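Long-range contacts in binary enterotoxin of Clostridium perfringens component a (Clostridium perfringens, PDB 5H03), which binds NAD(+) and NADH and is probably the ADP-ribosyltransferase component of a two-part clostridial enterotoxin, with two domains of the ADP-ribosyltransferase family: residues L90-Y95 and K139-T144; T164-Y169 and V178-G183; Q182-K187 and L208-N213; L186-L191 and A202-D207; E326-K331 and Y391-I396. One frame throughout, in Å; residues are numbered along the deposited sequence.

Interaction 1. Residues L90-Y95 and K139-T144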
# COMPACT_ATOMS: atom_id res chain seq x y z
N LEU A 90 -9.02 -2.02 -20.47
CA LEU A 90 -9.11 -3.48 -20.53
C LEU A 90 -9.58 -4.04 -19.20
O LEU A 90 -9.01 -3.72 -18.15
CB LEU A 90 -7.76 -4.09 -20.88
CG LEU A 90 -7.71 -5.61 -20.92
CD1 LEU A 90 -8.39 -6.10 -22.17
CD2 LEU A 90 -6.26 -6.11 -20.84
N TYR A 91 -10.60 -4.89 -19.23
CA TYR A 91 -11.03 -5.61 -18.04
C TYR A 91 -10.22 -6.90 -17.92
O TYR A 91 -9.88 -7.52 -18.93
CB TYR A 91 -12.53 -5.92 -18.08
CG TYR A 91 -13.39 -4.69 -17.88
CD1 TYR A 91 -13.61 -3.79 -18.91
CD2 TYR A 91 -13.97 -4.43 -16.64
CE1 TYR A 91 -14.39 -2.65 -18.73
CE2 TYR A 91 -14.75 -3.30 -16.44
CZ TYR A 91 -14.96 -2.42 -17.49
OH TYR A 91 -15.74 -1.30 -17.28
N VAL A 92 -9.93 -7.29 -16.68
CA VAL A 92 -9.16 -8.49 -16.40
C VAL A 92 -9.78 -9.15 -15.19
O VAL A 92 -10.62 -8.56 -14.50
CB VAL A 92 -7.66 -8.21 -16.15
CG1 VAL A 92 -6.98 -7.79 -17.45
CG2 VAL A 92 -7.43 -7.21 -15.03
N TYR A 93 -9.40 -10.40 -14.95
CA TYR A 93 -10.05 -11.24 -13.96
C TYR A 93 -9.01 -12.00 -13.13
O TYR A 93 -7.91 -12.30 -13.60
CB TYR A 93 -10.98 -12.26 -14.63
CG TYR A 93 -12.08 -11.67 -15.49
CD1 TYR A 93 -11.81 -11.24 -16.78
CD2 TYR A 93 -13.38 -11.57 -15.02
CE1 TYR A 93 -12.81 -10.71 -17.57
CE2 TYR A 93 -14.40 -11.04 -15.81
CZ TYR A 93 -14.11 -10.62 -17.09
OH TYR A 93 -15.10 -10.10 -17.87
N TYR A 94 -9.35 -12.26 -11.87
CA TYR A 94 -8.65 -13.24 -11.05
C TYR A 94 -9.49 -13.50 -9.82
O TYR A 94 -10.17 -12.61 -9.32
CB TYR A 94 -7.22 -12.81 -10.67
CG TYR A 94 -7.12 -11.49 -9.93
CD1 TYR A 94 -7.11 -10.30 -10.64
CD2 TYR A 94 -7.01 -11.44 -8.55
CE1 TYR A 94 -7.01 -9.11 -10.00
CE2 TYR A 94 -6.91 -10.23 -7.88
CZ TYR A 94 -6.91 -9.07 -8.62
OH TYR A 94 -6.81 -7.84 -8.00
N TYR A 95 -9.45 -14.74 -9.35
CA TYR A 95 -10.08 -15.10 -8.09
C TYR A 95 -9.14 -14.73 -6.95
O TYR A 95 -7.92 -14.65 -7.13
CB TYR A 95 -10.37 -16.60 -8.04
CG TYR A 95 -11.52 -17.04 -8.92
CD1 TYR A 95 -12.84 -16.94 -8.46
CD2 TYR A 95 -11.30 -17.55 -10.18
CE1 TYR A 95 -13.90 -17.35 -9.26
CE2 TYR A 95 -12.33 -17.97 -10.98
CZ TYR A 95 -13.64 -17.86 -10.53
OH TYR A 95 -14.66 -18.28 -11.35
N LYS A 139 1.87 -7.47 -11.12
CA LYS A 139 0.64 -8.24 -11.02
C LYS A 139 0.38 -8.92 -12.36
O LYS A 139 0.37 -8.27 -13.40
CB LYS A 139 -0.55 -7.35 -10.64
CG LYS A 139 -1.75 -8.12 -10.13
CD LYS A 139 -3.00 -7.25 -10.15
CE LYS A 139 -3.47 -6.92 -8.76
NZ LYS A 139 -3.75 -8.20 -8.06
N ASP A 140 0.17 -10.23 -12.33
CA ASP A 140 -0.17 -10.97 -13.54
C ASP A 140 -1.58 -11.56 -13.40
O ASP A 140 -1.93 -12.10 -12.35
CB ASP A 140 0.88 -12.02 -13.86
CG ASP A 140 1.08 -13.01 -12.74
OD1 ASP A 140 0.32 -13.99 -12.70
OD2 ASP A 140 1.98 -12.79 -11.92
N VAL A 141 -2.38 -11.41 -14.45
CA VAL A 141 -3.81 -11.74 -14.44
C VAL A 141 -4.15 -12.36 -15.80
O VAL A 141 -3.29 -12.50 -16.67
CB VAL A 141 -4.69 -10.50 -14.19
CG1 VAL A 141 -4.42 -9.89 -12.81
CG2 VAL A 141 -4.53 -9.48 -15.30
N THR A 142 -5.41 -12.74 -15.98
CA THR A 142 -5.90 -13.27 -17.26
C THR A 142 -7.00 -12.38 -17.85
O THR A 142 -7.49 -11.44 -17.22
CB THR A 142 -6.38 -14.73 -17.15
OG1 THR A 142 -7.45 -14.83 -16.21
CG2 THR A 142 -5.24 -15.62 -16.72
N MET A 143 -7.44 -12.75 -19.04
CA MET A 143 -8.21 -11.87 -19.89
C MET A 143 -9.70 -12.18 -19.92
O MET A 143 -10.48 -11.35 -20.39
CB MET A 143 -7.63 -11.98 -21.30
CG MET A 143 -6.11 -12.23 -21.25
SD MET A 143 -5.31 -12.30 -22.85
CE MET A 143 -5.81 -13.92 -23.42
N THR A 144 -10.12 -13.35 -19.43
CA THR A 144 -11.53 -13.73 -19.43
C THR A 144 -11.98 -14.24 -18.07
O THR A 144 -11.18 -14.64 -17.23
CB THR A 144 -11.81 -14.81 -20.49
OG1 THR A 144 -10.82 -15.85 -20.41
CG2 THR A 144 -11.81 -14.20 -21.88
O HOH W 1 -11.16 -8.97 -21.01
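Tyr93 and Thr142 form the one antiparallel bridge between strand 90-96 and the residues after strand 139-141, whose short axes stand at 93°, where the two roughly perpendicular sheets of the first ADP-ribosyltransferase-type domain meet. Its backbone bonds are unequal: Tyr93 N gives its hydrogen to Thr142 O at 3.1 Å, whereas the return bond from Thr142 N to Tyr93 O is weak. A water extends the bridge by donating to both Tyr91 O and Met143 O. Among the apolar contacts, Val141 spreads its two methyls: CG2 presses tightly on Val92 CB at 3.5 Å, and CG1 meets Tyr94 CD1, also at 3.5 Å. The Tyr93 ring lies with one face over the Thr144 carbonyl carbon, its edge near Met143 O, while its hydroxyl bonds to Asp9. At the far end Lys139, bent in its last two torsions, crosses the Tyr94 side chain at about a right angle; its NZ, also weakly bonded to Gln135, makes a weak hydrogen bond of 3.1 Å to Tyr94 OH.

Interaction 2. Residues T164-Y169 and V178-G183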
# COMPACT_ATOMS: atom_id res chain seq x y z
N THR A 164 -2.27 2.14 -19.29
CA THR A 164 -1.69 1.23 -18.31
C THR A 164 -0.63 0.37 -18.98
O THR A 164 -0.87 -0.13 -20.09
CB THR A 164 -2.76 0.33 -17.70
OG1 THR A 164 -3.80 1.12 -17.12
CG2 THR A 164 -2.15 -0.55 -16.62
N PRO A 165 0.56 0.22 -18.40
CA PRO A 165 1.48 -0.79 -18.93
C PRO A 165 0.98 -2.17 -18.54
O PRO A 165 0.99 -2.55 -17.36
CB PRO A 165 2.81 -0.44 -18.26
CG PRO A 165 2.66 0.96 -17.75
CD PRO A 165 1.20 1.06 -17.39
N ALA A 166 0.52 -2.93 -19.54
CA ALA A 166 -0.02 -4.27 -19.32
C ALA A 166 0.33 -5.13 -20.54
O ALA A 166 -0.27 -4.96 -21.61
CB ALA A 166 -1.53 -4.20 -19.10
N ALA A 167 1.30 -6.02 -20.38
CA ALA A 167 1.90 -6.74 -21.50
C ALA A 167 1.35 -8.15 -21.65
O ALA A 167 1.19 -8.87 -20.65
CB ALA A 167 3.42 -6.80 -21.33
N SER A 168 1.13 -8.57 -22.90
CA SER A 168 0.76 -9.94 -23.23
C SER A 168 2.02 -10.81 -23.22
O SER A 168 2.91 -10.62 -24.05
CB SER A 168 0.09 -10.02 -24.59
OG SER A 168 -1.27 -9.59 -24.56
N TYR A 169 2.07 -11.79 -22.30
CA TYR A 169 3.24 -12.64 -22.11
C TYR A 169 2.76 -14.01 -21.63
O TYR A 169 1.58 -14.20 -21.31
CB TYR A 169 4.22 -12.03 -21.09
CG TYR A 169 3.85 -12.43 -19.68
CD1 TYR A 169 2.72 -11.89 -19.06
CD2 TYR A 169 4.59 -13.37 -18.98
CE1 TYR A 169 2.34 -12.26 -17.79
CE2 TYR A 169 4.23 -13.76 -17.70
CZ TYR A 169 3.11 -13.21 -17.11
OH TYR A 169 2.75 -13.60 -15.83
N VAL A 178 -1.62 -11.28 -18.66
CA VAL A 178 -1.38 -9.84 -18.69
C VAL A 178 -0.48 -9.47 -17.53
O VAL A 178 -0.85 -9.66 -16.37
CB VAL A 178 -2.69 -9.03 -18.62
CG1 VAL A 178 -2.35 -7.56 -18.66
CG2 VAL A 178 -3.60 -9.37 -19.76
N LEU A 179 0.65 -8.85 -17.84
CA LEU A 179 1.63 -8.45 -16.84
C LEU A 179 1.48 -6.94 -16.58
O LEU A 179 1.73 -6.12 -17.47
CB LEU A 179 3.03 -8.84 -17.29
CG LEU A 179 4.27 -8.47 -16.48
CD1 LEU A 179 4.03 -8.50 -15.00
CD2 LEU A 179 5.39 -9.45 -16.86
N ILE A 180 1.03 -6.59 -15.39
CA ILE A 180 0.78 -5.20 -15.03
C ILE A 180 1.95 -4.67 -14.21
O ILE A 180 2.42 -5.34 -13.28
CB ILE A 180 -0.55 -5.08 -14.25
CG1 ILE A 180 -1.67 -5.74 -15.06
CG2 ILE A 180 -0.87 -3.64 -13.99
CD1 ILE A 180 -2.91 -6.09 -14.25
N ASP A 181 2.40 -3.45 -14.55
CA ASP A 181 3.51 -2.75 -13.90
C ASP A 181 3.25 -2.54 -12.41
O ASP A 181 2.11 -2.52 -11.95
CB ASP A 181 3.75 -1.41 -14.60
CG ASP A 181 5.18 -0.87 -14.40
OD1 ASP A 181 6.05 -1.61 -13.91
OD2 ASP A 181 5.42 0.31 -14.74
N GLN A 182 4.33 -2.36 -11.66
CA GLN A 182 4.23 -2.09 -10.22
C GLN A 182 3.77 -0.64 -10.00
O GLN A 182 3.80 0.19 -10.90
CB GLN A 182 5.58 -2.30 -9.54
CG GLN A 182 6.67 -1.32 -10.06
CD GLN A 182 8.12 -1.79 -9.92
OE1 GLN A 182 8.98 -1.40 -10.73
NE2 GLN A 182 8.41 -2.59 -8.88
N GLY A 183 3.31 -0.36 -8.78
CA GLY A 183 2.97 0.99 -8.36
C GLY A 183 1.49 1.32 -8.34
O GLY A 183 1.15 2.50 -8.18
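Ala167 and Leu179 are the hydrogen-bonded pair at the heart of a beta hairpin, in which strand 166-169 turns back as strand 177-180. Backbone bonds come first: Ala167 N to Leu179 O and Leu179 N to Ala167 O both measure 2.9 Å, and beyond the strand ends Asp181 N reaches Pro165 O at 3.3 Å. Between them, CA-H...O contacts fill in, the shortest from Ala166 CA to Leu179 O at 3.1 Å. Apolar contacts divide between the faces. On the face of Ala166, Val178 and Ile180, the Val178 CG1 methyl, anti to its own backbone N (chi1 -180°), is pressed against Ala166 CB at 3.5 Å. Outside the paired core, Pro165 CB rests on Asp181 CB, whose carboxylate is bound elsewhere by Ser78 and Lys82. The aromatic contact lies on the face of Leu179: its side chain crosses Tyr169 at about a right angle, and Leu179 CD2 sits over the ring centre, 4.2 Å from the Tyr169 centroid and 7° off the normal.

Interaction 3. Residues Q182-K187 and L208-N213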
# COMPACT_ATOMS: atom_id res chain seq x y z
N GLN A 182 4.33 -2.36 -11.66
CA GLN A 182 4.23 -2.09 -10.22
C GLN A 182 3.77 -0.64 -10.00
O GLN A 182 3.80 0.19 -10.90
CB GLN A 182 5.58 -2.30 -9.54
CG GLN A 182 6.67 -1.32 -10.06
CD GLN A 182 8.12 -1.79 -9.92
OE1 GLN A 182 8.98 -1.40 -10.73
NE2 GLN A 182 8.41 -2.59 -8.88
N GLY A 183 3.31 -0.36 -8.78
CA GLY A 183 2.97 0.99 -8.36
C GLY A 183 1.49 1.32 -8.34
O GLY A 183 1.15 2.50 -8.18
N TYR A 184 0.61 0.33 -8.53
CA TYR A 184 -0.84 0.52 -8.64
C TYR A 184 -1.59 0.07 -7.39
O TYR A 184 -1.04 -0.55 -6.49
CB TYR A 184 -1.35 -0.18 -9.90
CG TYR A 184 -0.85 0.50 -11.16
CD1 TYR A 184 -1.45 1.68 -11.60
CD2 TYR A 184 0.27 0.04 -11.83
CE1 TYR A 184 -0.99 2.34 -12.72
CE2 TYR A 184 0.75 0.72 -12.96
CZ TYR A 184 0.12 1.87 -13.39
OH TYR A 184 0.57 2.54 -14.50
N SER A 185 -2.87 0.48 -7.32
CA SER A 185 -3.78 0.18 -6.22
C SER A 185 -5.14 -0.20 -6.81
O SER A 185 -5.47 0.12 -7.95
CB SER A 185 -3.97 1.35 -5.23
OG SER A 185 -2.77 1.76 -4.58
N LEU A 186 -5.95 -0.86 -5.99
CA LEU A 186 -7.28 -1.30 -6.38
C LEU A 186 -8.38 -0.55 -5.62
O LEU A 186 -8.42 -0.56 -4.39
CB LEU A 186 -7.44 -2.81 -6.17
CG LEU A 186 -7.54 -3.66 -7.44
CD1 LEU A 186 -6.20 -3.74 -8.14
CD2 LEU A 186 -8.06 -5.05 -7.11
N LYS A 187 -9.26 0.10 -6.38
CA LYS A 187 -10.38 0.86 -5.83
C LYS A 187 -11.69 0.19 -6.24
O LYS A 187 -11.97 0.06 -7.43
CB LYS A 187 -10.31 2.31 -6.31
CG LYS A 187 -11.30 3.28 -5.73
CD LYS A 187 -10.91 4.66 -6.22
CE LYS A 187 -12.00 5.72 -6.05
NZ LYS A 187 -12.05 6.56 -7.29
N LEU A 208 -8.10 0.06 -11.48
CA LEU A 208 -6.69 0.14 -11.17
C LEU A 208 -6.33 1.62 -11.15
O LEU A 208 -6.44 2.30 -12.17
CB LEU A 208 -5.87 -0.61 -12.22
CG LEU A 208 -4.39 -0.66 -11.88
CD1 LEU A 208 -4.12 -1.92 -11.10
CD2 LEU A 208 -3.60 -0.65 -13.16
N ILE A 209 -5.89 2.12 -10.00
CA ILE A 209 -5.57 3.54 -9.87
C ILE A 209 -4.13 3.66 -9.37
O ILE A 209 -3.57 2.74 -8.77
CB ILE A 209 -6.55 4.22 -8.91
CG1 ILE A 209 -6.46 3.54 -7.55
CG2 ILE A 209 -8.01 4.10 -9.43
CD1 ILE A 209 -6.73 4.47 -6.36
N LYS A 210 -3.53 4.83 -9.61
CA LYS A 210 -2.16 5.09 -9.15
C LYS A 210 -2.13 6.20 -8.12
O LYS A 210 -2.25 7.37 -8.47
CB LYS A 210 -1.26 5.45 -10.32
CG LYS A 210 0.23 5.34 -9.98
CD LYS A 210 1.04 5.21 -11.24
CE LYS A 210 2.51 5.28 -10.98
NZ LYS A 210 3.24 4.94 -12.25
N GLN A 211 -1.93 5.86 -6.85
CA GLN A 211 -1.77 6.91 -5.86
C GLN A 211 -0.30 7.32 -5.70
O GLN A 211 0.62 6.57 -6.03
CB GLN A 211 -2.36 6.53 -4.49
CG GLN A 211 -2.43 5.07 -4.12
CD GLN A 211 -3.20 4.85 -2.83
OE1 GLN A 211 -3.96 5.73 -2.38
NE2 GLN A 211 -3.04 3.67 -2.24
N LEU A 212 -0.11 8.54 -5.18
CA LEU A 212 1.22 9.07 -4.94
C LEU A 212 1.86 8.29 -3.81
O LEU A 212 1.31 8.23 -2.70
CB LEU A 212 1.15 10.56 -4.58
CG LEU A 212 2.45 11.37 -4.56
CD1 LEU A 212 3.30 11.05 -5.78
CD2 LEU A 212 2.13 12.85 -4.50
N ASN A 213 3.02 7.67 -4.08
CA ASN A 213 3.73 6.83 -3.10
C ASN A 213 5.19 6.72 -3.57
O ASN A 213 5.51 5.87 -4.40
CB ASN A 213 3.06 5.45 -3.02
CG ASN A 213 3.72 4.53 -2.00
OD1 ASN A 213 4.74 4.87 -1.41
ND2 ASN A 213 3.12 3.33 -1.78
O HOH W 2 4.36 2.74 -12.29
O HOH W 3 -0.80 3.15 -6.27
O HOH W 4 2.48 4.62 -6.69
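Ser185 and Ile209 pair as antiparallel partners through two backbone bonds, Ser185 N to Ile209 O at 2.8 Å and Ile209 N to Ser185 O at 2.9 Å, before the chains diverge. Beside them Leu186 and Leu208 form a non-hydrogen-bonded pair, their CD1 methyls 4.0 Å apart. The Tyr184 side chain crosses that of Leu208 at about a right angle. Leu208 CD2 lies over one ring face, displaced toward the rim, 3.8 Å from the Tyr184 centroid; the other methyl, CD1, touches Tyr184 CB at 3.5 Å. Leu208 can put both methyls on the tyrosine because its CG points opposite the backbone N (chi1 -175°). Lys210 runs extended past the same ring and lays its CD obliquely near Tyr184 CE1. On the sheet face of Ser185 and Ile209, the Gln211 amide nitrogen NE2 gives a weak hydrogen bond of 3.0 Å to Ser185 OG, its carbonyl OE1 being held by Asn132. Water then takes over from direct pairing: one molecule joins Gly183 O, Ser185 OG and Gln211 N, and another joins Gly183 O to Gln211 O. Gly183, with its positive phi of 102°, lets the chain turn into the strand. This is the open end of the long beta hairpin of strands 185-196 and 199-209, the latter the middle strand of the mixed five-stranded sheet of the first ADP-ribosyltransferase-type domain.

Interaction 4. Residues L186-L191 and A202-D207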
# COMPACT_ATOMS: atom_id res chain seq x y z
N LEU A 186 -5.95 -0.86 -5.99
CA LEU A 186 -7.28 -1.30 -6.38
C LEU A 186 -8.38 -0.55 -5.62
O LEU A 186 -8.42 -0.56 -4.39
CB LEU A 186 -7.44 -2.81 -6.17
CG LEU A 186 -7.54 -3.66 -7.44
CD1 LEU A 186 -6.20 -3.74 -8.14
CD2 LEU A 186 -8.06 -5.05 -7.11
N LYS A 187 -9.26 0.10 -6.38
CA LYS A 187 -10.38 0.86 -5.83
C LYS A 187 -11.69 0.19 -6.24
O LYS A 187 -11.97 0.06 -7.43
CB LYS A 187 -10.31 2.31 -6.31
CG LYS A 187 -11.30 3.28 -5.73
CD LYS A 187 -10.91 4.66 -6.22
CE LYS A 187 -12.00 5.72 -6.05
NZ LYS A 187 -12.05 6.56 -7.29
N ALA A 188 -12.46 -0.28 -5.27
CA ALA A 188 -13.69 -0.98 -5.58
C ALA A 188 -14.71 -0.01 -6.19
O ALA A 188 -14.82 1.15 -5.77
CB ALA A 188 -14.27 -1.64 -4.33
N THR A 189 -15.40 -0.47 -7.23
CA THR A 189 -16.44 0.30 -7.90
C THR A 189 -17.79 -0.42 -7.89
O THR A 189 -18.78 0.13 -8.42
CB THR A 189 -16.02 0.59 -9.35
OG1 THR A 189 -15.72 -0.65 -10.02
CG2 THR A 189 -14.74 1.46 -9.35
N GLY A 190 -17.87 -1.62 -7.32
CA GLY A 190 -19.10 -2.38 -7.26
C GLY A 190 -18.94 -3.71 -6.55
O GLY A 190 -17.85 -4.28 -6.50
N LEU A 191 -20.01 -4.19 -5.96
CA LEU A 191 -20.03 -5.51 -5.36
C LEU A 191 -21.29 -6.21 -5.83
O LEU A 191 -22.37 -5.61 -5.86
CB LEU A 191 -20.00 -5.41 -3.83
CG LEU A 191 -19.96 -6.71 -3.02
CD1 LEU A 191 -18.67 -7.49 -3.25
CD2 LEU A 191 -20.06 -6.32 -1.57
N ALA A 202 -18.48 -13.68 -4.57
CA ALA A 202 -18.53 -12.24 -4.34
C ALA A 202 -17.73 -11.58 -5.45
O ALA A 202 -16.52 -11.75 -5.53
CB ALA A 202 -17.94 -11.91 -2.98
N LYS A 203 -18.39 -10.88 -6.37
CA LYS A 203 -17.67 -10.28 -7.49
C LYS A 203 -17.35 -8.81 -7.18
O LYS A 203 -18.27 -7.99 -7.03
CB LYS A 203 -18.49 -10.41 -8.77
CG LYS A 203 -17.74 -9.97 -10.02
CD LYS A 203 -18.64 -10.03 -11.26
CE LYS A 203 -17.87 -9.71 -12.53
NZ LYS A 203 -18.46 -8.52 -13.17
N VAL A 204 -16.05 -8.48 -7.11
CA VAL A 204 -15.60 -7.11 -6.83
C VAL A 204 -15.25 -6.41 -8.14
O VAL A 204 -14.28 -6.78 -8.81
CB VAL A 204 -14.40 -7.08 -5.87
CG1 VAL A 204 -13.79 -5.64 -5.81
CG2 VAL A 204 -14.81 -7.59 -4.48
N ASP A 205 -16.04 -5.42 -8.54
CA ASP A 205 -15.63 -4.56 -9.64
C ASP A 205 -14.64 -3.56 -9.06
O ASP A 205 -14.84 -3.06 -7.95
CB ASP A 205 -16.82 -3.83 -10.25
CG ASP A 205 -17.72 -4.73 -11.07
OD1 ASP A 205 -17.62 -5.97 -10.92
OD2 ASP A 205 -18.54 -4.18 -11.84
N ALA A 206 -13.53 -3.31 -9.75
CA ALA A 206 -12.59 -2.32 -9.24
C ALA A 206 -11.85 -1.65 -10.38
O ALA A 206 -11.71 -2.21 -11.46
CB ALA A 206 -11.60 -2.94 -8.25
N ASP A 207 -11.35 -0.45 -10.11
CA ASP A 207 -10.46 0.26 -11.02
C ASP A 207 -9.02 0.16 -10.53
O ASP A 207 -8.75 0.21 -9.32
CB ASP A 207 -10.79 1.75 -11.11
CG ASP A 207 -12.06 2.03 -11.93
OD1 ASP A 207 -12.56 1.14 -12.66
OD2 ASP A 207 -12.54 3.17 -11.86
O HOH W 5 -14.56 -0.76 -12.33
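Thr189 stands across Asp207 at about a right angle, its CG2 methyl 3.8 Å from Asp207 OD2. The OG1 branch lies between the backbone N and the carbonyl carbon (chi1 56°), where it comes within 3.4 Å of Asp205 CB and shares a water with Asp207 OD1. Thr189 and Gly190 both face Asp205, a classic beta bulge: Thr189 N binds Asp205 O at 2.7 Å from well above the carbonyl plane, and Gly190 N adds a weak bond to the same oxygen. Gly190 suits this tight spot, since it brings no side chain against Asp205, whose OD1 is paired with Lys203 NZ of its own strand. The face of Ala188, Leu191, Val204 and Ala206 is apolar. Leu191 CD1 slants across to Val204 CG2 at 4.1 Å, and Ala206 CB comes within 3.1 Å of Lys187 O. Regular pairing frames the bulge, with two bonds between Lys187 and Asp207 and one from Asp205 N to Gly190 O. Helix 118-128 covers the apolar face through Phe124 on Leu191 and Val204, while strand 154-160 flanks strand 199-209, its His157 touching Asp205.

Interaction 5. Residues E326-K331 and Y391-I396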
# COMPACT_ATOMS: atom_id res chain seq x y z
N GLU A 326 -6.44 -11.16 13.32
CA GLU A 326 -7.77 -11.33 13.90
C GLU A 326 -8.11 -10.18 14.84
O GLU A 326 -9.24 -9.67 14.84
CB GLU A 326 -7.84 -12.67 14.64
CG GLU A 326 -7.60 -13.87 13.77
CD GLU A 326 -7.21 -15.13 14.56
OE1 GLU A 326 -7.20 -15.09 15.81
OE2 GLU A 326 -6.91 -16.15 13.91
N LYS A 327 -7.14 -9.76 15.66
CA LYS A 327 -7.40 -8.71 16.63
C LYS A 327 -7.59 -7.34 15.97
O LYS A 327 -8.45 -6.56 16.39
CB LYS A 327 -6.25 -8.67 17.64
CG LYS A 327 -6.51 -7.80 18.87
CD LYS A 327 -5.55 -8.18 19.99
CE LYS A 327 -5.39 -7.06 21.01
NZ LYS A 327 -4.15 -7.26 21.85
N TRP A 328 -6.84 -7.05 14.91
CA TRP A 328 -6.68 -5.67 14.45
C TRP A 328 -7.30 -5.36 13.09
O TRP A 328 -7.64 -4.21 12.85
CB TRP A 328 -5.20 -5.29 14.42
CG TRP A 328 -4.58 -5.32 15.76
CD1 TRP A 328 -3.68 -6.23 16.24
CD2 TRP A 328 -4.84 -4.41 16.83
NE1 TRP A 328 -3.35 -5.92 17.54
CE2 TRP A 328 -4.06 -4.82 17.93
CE3 TRP A 328 -5.67 -3.29 16.96
CZ2 TRP A 328 -4.07 -4.14 19.14
CZ3 TRP A 328 -5.68 -2.62 18.16
CH2 TRP A 328 -4.88 -3.04 19.23
N LEU A 329 -7.45 -6.34 12.21
CA LEU A 329 -8.03 -6.06 10.90
C LEU A 329 -9.42 -5.41 10.99
O LEU A 329 -10.27 -5.86 11.75
CB LEU A 329 -8.12 -7.35 10.07
CG LEU A 329 -6.87 -7.73 9.28
CD1 LEU A 329 -7.15 -8.91 8.36
CD2 LEU A 329 -6.36 -6.54 8.48
N GLY A 330 -9.64 -4.34 10.22
CA GLY A 330 -10.92 -3.66 10.24
C GLY A 330 -11.17 -2.68 11.38
O GLY A 330 -12.20 -1.98 11.35
N LYS A 331 -10.30 -2.61 12.39
CA LYS A 331 -10.54 -1.69 13.49
C LYS A 331 -10.21 -0.24 13.12
O LYS A 331 -9.43 0.04 12.20
CB LYS A 331 -9.77 -2.09 14.75
CG LYS A 331 -10.22 -3.43 15.28
CD LYS A 331 -9.92 -3.57 16.76
CE LYS A 331 -10.97 -4.45 17.45
NZ LYS A 331 -11.43 -5.58 16.57
N TYR A 391 -7.50 6.45 12.27
CA TYR A 391 -7.25 5.64 11.09
C TYR A 391 -7.90 4.27 11.26
O TYR A 391 -8.04 3.77 12.38
CB TYR A 391 -5.75 5.53 10.77
CG TYR A 391 -4.90 4.82 11.79
CD1 TYR A 391 -4.71 3.45 11.71
CD2 TYR A 391 -4.20 5.53 12.78
CE1 TYR A 391 -3.91 2.79 12.61
CE2 TYR A 391 -3.38 4.87 13.71
CZ TYR A 391 -3.25 3.49 13.60
OH TYR A 391 -2.46 2.78 14.48
N LYS A 392 -8.34 3.71 10.15
CA LYS A 392 -8.89 2.36 10.10
C LYS A 392 -7.89 1.42 9.46
O LYS A 392 -7.26 1.76 8.46
CB LYS A 392 -10.21 2.32 9.34
CG LYS A 392 -10.14 2.85 7.93
CD LYS A 392 -11.57 2.96 7.33
CE LYS A 392 -11.56 3.30 5.83
NZ LYS A 392 -10.96 2.21 4.99
N ILE A 393 -7.74 0.23 10.05
CA ILE A 393 -6.83 -0.79 9.52
C ILE A 393 -7.49 -1.53 8.36
O ILE A 393 -8.55 -2.14 8.53
CB ILE A 393 -6.40 -1.76 10.62
CG1 ILE A 393 -5.69 -0.97 11.71
CG2 ILE A 393 -5.48 -2.85 10.06
CD1 ILE A 393 -5.11 -1.85 12.80
N ASP A 394 -6.88 -1.45 7.18
CA ASP A 394 -7.40 -2.04 5.95
C ASP A 394 -6.86 -3.44 5.66
O ASP A 394 -7.60 -4.30 5.19
CB ASP A 394 -7.07 -1.14 4.78
CG ASP A 394 -7.62 0.26 4.95
OD1 ASP A 394 -8.78 0.40 5.46
OD2 ASP A 394 -6.85 1.20 4.64
N ASN A 395 -5.55 -3.62 5.82
CA ASN A 395 -4.85 -4.84 5.44
C ASN A 395 -3.63 -5.00 6.33
O ASN A 395 -3.07 -4.02 6.84
CB ASN A 395 -4.44 -4.78 3.96
CG ASN A 395 -4.72 -6.07 3.22
OD1 ASN A 395 -4.91 -7.14 3.82
ND2 ASN A 395 -4.72 -5.97 1.88
N ILE A 396 -3.23 -6.25 6.53
CA ILE A 396 -2.01 -6.58 7.24
C ILE A 396 -1.25 -7.60 6.40
O ILE A 396 -1.83 -8.62 5.99
CB ILE A 396 -2.29 -7.09 8.66
CG1 ILE A 396 -2.86 -5.95 9.51
CG2 ILE A 396 -1.03 -7.73 9.26
CD1 ILE A 396 -3.24 -6.32 10.93
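Trp328 carries Lys327 CG of its own helix over one indole face, offset toward the rim, and meets Phe304 edge-to-face, while at the base of the side chain Trp328 CB touches Ile393 CD1 at 3.8 Å. A chi1 of -60° in Ile393 sets CG1 anti to the carbonyl carbon and directs it toward the helix end, bringing the CD1 methyl within 3.5 Å of Trp328 O. Leu329 curls its CD2 methyl over the strand, touching Ile396 CG1 at 3.7 Å with the two side chains at a slant, and it also contacts Ile393 CG2. Leaving the helix, the chain makes a type II turn from Trp328 to Lys331, with Gly330 at positive phi, and this sets two backbone groups against Ile393. Gly330 N gives a hydrogen bond to Ile393 O at 3.0 Å, and Ile393 N gives a shorter, straighter one to Lys331 O at 2.7 Å. The side chain of Tyr391 comes within about 6 Å of that of Glu303, which binds NAD(+) and NADH. The contact thus joins the end of helix 318-328, and the turn leading into edge strand 332-335, to strand 389-401, whose other neighbour is strand 409-418.

Overall arrangement
Four of the five contacts build the first ADP-ribosyltransferase-type domain, and the fifth belongs to the second, where the nucleotide binds. Interactions 1 and 2 lie 10 Å apart between centres and share the three-stranded sheet, in which strand 139-141 pairs with strand 177-180. The chain then runs through Gln182 and Gly183 into interaction 3, which continues as interaction 4 along the same hairpin, 14 Å away between centres. Interaction 1 ties the two sheets together, its Tyr94 packing against Leu186. Interaction 5 stands apart, about 19 Å between centres from interaction 4, in a sheet of the same 1-3-5-4-2 strand order, consistent with a duplicated fold; the known nucleotide-binding residues lie in the second copy.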